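2-keto-3-deoxygluconate kinase (Thermotoga maritima, PDB 2AFB) probably phosphorylates 2-keto-3-deoxygluconate at the expense of ATP, as a sugar kinase of the pfkB family within the ribokinase clan. Local coordinates at residues 22-33 against 98-109. Residues are numbered along the deposited sequence; the frame is centred on the assembly and turned at random.
Sequences MLRLSPPDHKRI and GIYFLEIGASQR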
loop_
_atom_site.group_PDB
_atom_site.type_symbol
_atom_site.label_atom_id
_atom_site.label_comp_id
_atom_site.label_asym_id
_atom_site.label_seq_id
_atom_site.Cartn_x
_atom_site.Cartn_y
_atom_site.Cartn_z
HETATM N N MSE A 22 0.779 16.134 18.387
HETATM C CA MSE A 22 0.480 14.754 18.629
HETATM C C MSE A 22 0.770 13.936 17.410
HETATM O O MSE A 22 0.674 14.431 16.286
HETATM C CB MSE A 22 -0.989 14.558 18.954
HETATM C CG MSE A 22 -1.362 15.177 20.201
HETATM SE SE MSE A 22 -3.269 15.093 20.505
HETATM C CE MSE A 22 -3.956 16.497 19.134
ATOM N N LEU A 23 1.070 12.668 17.658
ATOM C CA LEU A 23 1.018 11.656 16.601
ATOM C C LEU A 23 -0.425 11.403 16.172
ATOM O O LEU A 23 -1.252 11.086 17.025
ATOM C CB LEU A 23 1.592 10.351 17.117
ATOM C CG LEU A 23 1.393 9.121 16.177
ATOM C CD1 LEU A 23 2.148 9.192 14.883
ATOM C CD2 LEU A 23 1.793 7.854 16.926
ATOM N N ARG A 24 -0.723 11.499 14.870
ATOM C CA ARG A 24 -2.051 11.211 14.372
ATOM C C ARG A 24 -2.073 9.894 13.572
ATOM O O ARG A 24 -1.289 9.687 12.660
ATOM C CB ARG A 24 -2.563 12.314 13.511
ATOM C CG ARG A 24 -4.073 12.263 13.349
ATOM C CD ARG A 24 -4.541 13.260 12.303
ATOM N NE ARG A 24 -4.632 12.648 11.009
ATOM C CZ ARG A 24 -5.131 13.199 9.907
ATOM N NH1 ARG A 24 -5.589 14.447 9.870
ATOM N NH2 ARG A 24 -5.166 12.459 8.807
ATOM N N LEU A 25 -3.013 9.034 13.941
ATOM C CA LEU A 25 -3.109 7.697 13.375
ATOM C C LEU A 25 -4.475 7.591 12.748
ATOM O O LEU A 25 -5.470 7.678 13.448
ATOM C CB LEU A 25 -2.900 6.664 14.426
ATOM C CG LEU A 25 -1.519 6.563 15.130
ATOM C CD1 LEU A 25 -1.625 5.488 16.153
ATOM C CD2 LEU A 25 -0.340 6.280 14.188
ATOM N N SER A 26 -4.537 7.478 11.420
ATOM C CA SER A 26 -5.830 7.405 10.732
ATOM C C SER A 26 -5.882 6.226 9.790
ATOM O O SER A 26 -4.903 5.997 9.086
ATOM C CB SER A 26 -6.165 8.701 9.980
ATOM O OG SER A 26 -5.056 9.082 9.180
ATOM N N PRO A 27 -7.005 5.430 9.815
ATOM C CA PRO A 27 -7.030 4.381 8.847
ATOM C C PRO A 27 -7.160 4.978 7.423
ATOM O O PRO A 27 -7.704 6.062 7.271
ATOM C CB PRO A 27 -8.280 3.580 9.225
ATOM C CG PRO A 27 -8.670 3.987 10.652
ATOM C CD PRO A 27 -8.202 5.403 10.701
ATOM N N PRO A 28 -6.684 4.259 6.414
ATOM C CA PRO A 28 -6.856 4.688 5.030
ATOM C C PRO A 28 -8.249 4.421 4.476
ATOM O O PRO A 28 -8.970 3.503 4.944
ATOM C CB PRO A 28 -5.794 3.862 4.257
ATOM C CG PRO A 28 -5.641 2.544 5.118
ATOM C CD PRO A 28 -5.961 2.959 6.542
ATOM N N ASP A 29 -8.655 5.246 3.516
ATOM C CA ASP A 29 -9.799 4.914 2.645
ATOM C C ASP A 29 -11.148 4.808 3.367
ATOM O O ASP A 29 -12.042 4.016 2.974
ATOM C CB ASP A 29 -9.523 3.602 1.928
ATOM C CG ASP A 29 -8.271 3.655 1.073
ATOM O OD1 ASP A 29 -8.051 4.704 0.377
ATOM O OD2 ASP A 29 -7.527 2.632 1.074
ATOM N N HIS A 30 -11.338 5.653 4.362
ATOM C CA HIS A 30 -12.580 5.708 5.104
ATOM C C HIS A 30 -12.870 4.432 5.907
ATOM O O HIS A 30 -13.953 4.264 6.386
ATOM C CB HIS A 30 -13.756 6.024 4.186
ATOM C CG HIS A 30 -13.730 7.401 3.617
ATOM N ND1 HIS A 30 -13.656 8.527 4.413
ATOM C CD2 HIS A 30 -13.803 7.841 2.337
ATOM C CE1 HIS A 30 -13.663 9.603 3.645
ATOM N NE2 HIS A 30 -13.757 9.219 2.384
ATOM N N LYS A 31 -11.859 3.595 6.106
ATOM C CA LYS A 31 -11.900 2.507 7.053
ATOM C C LYS A 31 -12.035 2.996 8.479
ATOM O O LYS A 31 -11.594 4.083 8.855
ATOM C CB LYS A 31 -10.693 1.568 6.900
ATOM C CG LYS A 31 -10.686 0.681 5.602
ATOM C CD LYS A 31 -9.294 -0.144 5.423
ATOM C CE LYS A 31 -9.417 -1.735 5.404
ATOM N NZ LYS A 31 -8.118 -2.613 5.812
ATOM N N ARG A 32 -12.761 2.192 9.259
ATOM C CA ARG A 32 -12.869 2.389 10.675
ATOM C C ARG A 32 -11.708 1.679 11.385
ATOM O O ARG A 32 -11.074 0.804 10.859
ATOM C CB ARG A 32 -14.237 1.895 11.191
ATOM C CG ARG A 32 -15.383 2.565 10.503
ATOM C CD ARG A 32 -16.689 2.578 11.285
ATOM N NE ARG A 32 -16.552 3.401 12.456
ATOM C CZ ARG A 32 -17.519 3.596 13.357
ATOM N NH1 ARG A 32 -18.705 3.006 13.258
ATOM N NH2 ARG A 32 -17.259 4.353 14.401
ATOM N N ILE A 33 -11.424 2.127 12.581
ATOM C CA ILE A 33 -10.339 1.574 13.371
ATOM C C ILE A 33 -10.448 0.071 13.490
ATOM O O ILE A 33 -9.466 -0.643 13.308
ATOM C CB ILE A 33 -10.260 2.258 14.766
ATOM C CG1 ILE A 33 -9.828 3.723 14.571
ATOM C CG2 ILE A 33 -9.298 1.485 15.682
ATOM C CD1 ILE A 33 -10.244 4.798 15.717
ATOM N N GLY A 98 1.811 12.459 22.930
ATOM C CA GLY A 98 0.375 12.296 22.829
ATOM C C GLY A 98 0.001 11.786 21.462
ATOM O O GLY A 98 0.737 11.984 20.484
ATOM N N ILE A 99 -1.127 11.084 21.416
ATOM C CA ILE A 99 -1.612 10.461 20.216
ATOM C C ILE A 99 -3.100 10.728 20.035
ATOM O O ILE A 99 -3.853 10.761 21.009
ATOM C CB ILE A 99 -1.481 8.891 20.281
ATOM C CG1 ILE A 99 -0.046 8.483 20.569
ATOM C CG2 ILE A 99 -2.043 8.302 19.009
ATOM C CD1 ILE A 99 0.134 6.949 20.768
ATOM N N TYR A 100 -3.541 10.851 18.786
ATOM C CA TYR A 100 -4.932 10.665 18.497
ATOM C C TYR A 100 -5.182 9.828 17.289
ATOM O O TYR A 100 -4.410 9.871 16.328
ATOM C CB TYR A 100 -5.694 11.978 18.421
ATOM C CG TYR A 100 -5.537 12.892 17.235
ATOM C CD1 TYR A 100 -4.373 13.638 17.036
ATOM C CD2 TYR A 100 -6.590 13.065 16.334
ATOM C CE1 TYR A 100 -4.270 14.550 15.979
ATOM C CE2 TYR A 100 -6.508 13.988 15.280
ATOM C CZ TYR A 100 -5.352 14.731 15.106
ATOM O OH TYR A 100 -5.253 15.615 14.037
ATOM N N PHE A 101 -6.254 9.037 17.390
ATOM C CA PHE A 101 -6.695 8.188 16.291
ATOM C C PHE A 101 -7.849 8.905 15.640
ATOM O O PHE A 101 -8.751 9.362 16.307
ATOM C CB PHE A 101 -7.171 6.845 16.785
ATOM C CG PHE A 101 -6.127 6.062 17.523
ATOM C CD1 PHE A 101 -5.823 6.366 18.810
ATOM C CD2 PHE A 101 -5.422 5.024 16.908
ATOM C CE1 PHE A 101 -4.849 5.659 19.510
ATOM C CE2 PHE A 101 -4.452 4.311 17.612
ATOM C CZ PHE A 101 -4.156 4.658 18.912
ATOM N N LEU A 102 -7.827 8.984 14.337
ATOM C CA LEU A 102 -8.862 9.667 13.603
ATOM C C LEU A 102 -9.458 8.780 12.527
ATOM O O LEU A 102 -8.726 8.250 11.666
ATOM C CB LEU A 102 -8.274 10.921 12.959
ATOM C CG LEU A 102 -9.210 11.578 11.931
ATOM C CD1 LEU A 102 -10.278 12.322 12.694
ATOM C CD2 LEU A 102 -8.387 12.565 11.030
ATOM N N GLU A 103 -10.787 8.620 12.573
ATOM C CA GLU A 103 -11.554 7.976 11.524
ATOM C C GLU A 103 -12.126 9.083 10.727
ATOM O O GLU A 103 -12.910 9.884 11.236
ATOM C CB GLU A 103 -12.709 7.163 12.046
ATOM C CG GLU A 103 -12.343 5.897 12.779
ATOM C CD GLU A 103 -13.578 5.128 13.303
ATOM O OE1 GLU A 103 -14.661 5.761 13.516
ATOM O OE2 GLU A 103 -13.448 3.900 13.532
ATOM N N ILE A 104 -11.760 9.130 9.459
ATOM C CA ILE A 104 -12.281 10.160 8.573
ATOM C C ILE A 104 -13.655 9.715 8.031
ATOM O O ILE A 104 -13.787 8.646 7.367
ATOM C CB ILE A 104 -11.310 10.451 7.423
ATOM C CG1 ILE A 104 -9.986 10.938 8.021
ATOM C CG2 ILE A 104 -11.905 11.471 6.464
ATOM C CD1 ILE A 104 -8.893 11.052 7.013
ATOM N N GLY A 105 -14.659 10.533 8.326
ATOM C CA GLY A 105 -16.032 10.140 8.036
ATOM C C GLY A 105 -16.425 10.401 6.565
ATOM O O GLY A 105 -15.656 10.896 5.751
ATOM N N ALA A 106 -17.659 10.100 6.268
ATOM C CA ALA A 106 -18.176 10.281 4.959
ATOM C C ALA A 106 -19.650 10.377 5.093
ATOM O O ALA A 106 -20.284 9.610 5.856
ATOM C CB ALA A 106 -17.783 9.094 4.062
ATOM N N SER A 107 -20.193 11.322 4.333
ATOM C CA SER A 107 -21.591 11.493 4.192
ATOM C C SER A 107 -22.209 11.552 5.628
ATOM O O SER A 107 -21.752 12.336 6.439
ATOM C CB SER A 107 -22.165 10.414 3.267
ATOM O OG SER A 107 -23.534 10.719 2.929
ATOM N N GLN A 108 -23.205 10.723 5.947
ATOM C CA GLN A 108 -23.864 10.809 7.282
ATOM C C GLN A 108 -23.042 10.272 8.445
ATOM O O GLN A 108 -23.478 10.387 9.601
ATOM C CB GLN A 108 -25.218 10.109 7.246
ATOM C CG GLN A 108 -26.281 10.895 6.482
ATOM C CD GLN A 108 -26.160 10.832 4.970
ATOM O OE1 GLN A 108 -25.607 9.887 4.412
ATOM N NE2 GLN A 108 -26.737 11.822 4.296
ATOM N N ARG A 109 -21.896 9.627 8.149
ATOM C CA ARG A 109 -21.012 9.127 9.204
ATOM C C ARG A 109 -19.957 10.164 9.577
ATOM O O ARG A 109 -19.046 10.404 8.815
ATOM C CB ARG A 109 -20.355 7.791 8.836
ATOM C CG ARG A 109 -19.540 7.204 10.040
ATOM C CD ARG A 109 -19.152 5.751 9.873
ATOM N NE ARG A 109 -18.325 5.498 8.680
ATOM C CZ ARG A 109 -17.013 5.690 8.582
ATOM N NH1 ARG A 109 -16.299 6.135 9.601
ATOM N NH2 ARG A 109 -16.400 5.383 7.456
HETATM O O HOH W 1 -10.542 6.694 8.218
HETATM O O HOH W 2 -13.528 6.316 8.810
#
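E103 reaches across to the returning end of the loop after strand 22-26 and meets R32 and I33 with both carboxylate oxygens. Extended beyond CG, its chain sets OE2 to accept the backbone N of I33 at 2.9 Å through the anti lone pair, while OE1 offers its syn lone pair to R32 NH2 at 3.1 Å, a salt bridge with the two group planes 65° apart. A lysine in place of E103 would probably leave the I33 amide without its acceptor and add another positive charge beside R32 and R109.

Strands 22-26 and 99-103 pair in parallel as the inner strands of the small four-stranded sheet, consistent with the lid of ribokinase-like sugar kinases. R24 CG sits over one face of the Y100 ring, 3.5 Å from its centroid, in a CH-pi contact. L102 CD2 covers a face of the R24 guanidinium; D328 and D286 form salt bridges with NH1, and D328 also hydrogen-bonds Y100 OH.

H30 ND1 donates a nearly straight bond (171°) to I104 O, and A106 CB makes a CH-pi contact over its ring. R32 also bonds V331 O and E336 of the second subunit, so E103 holds an arginine that probably balances two carboxylates.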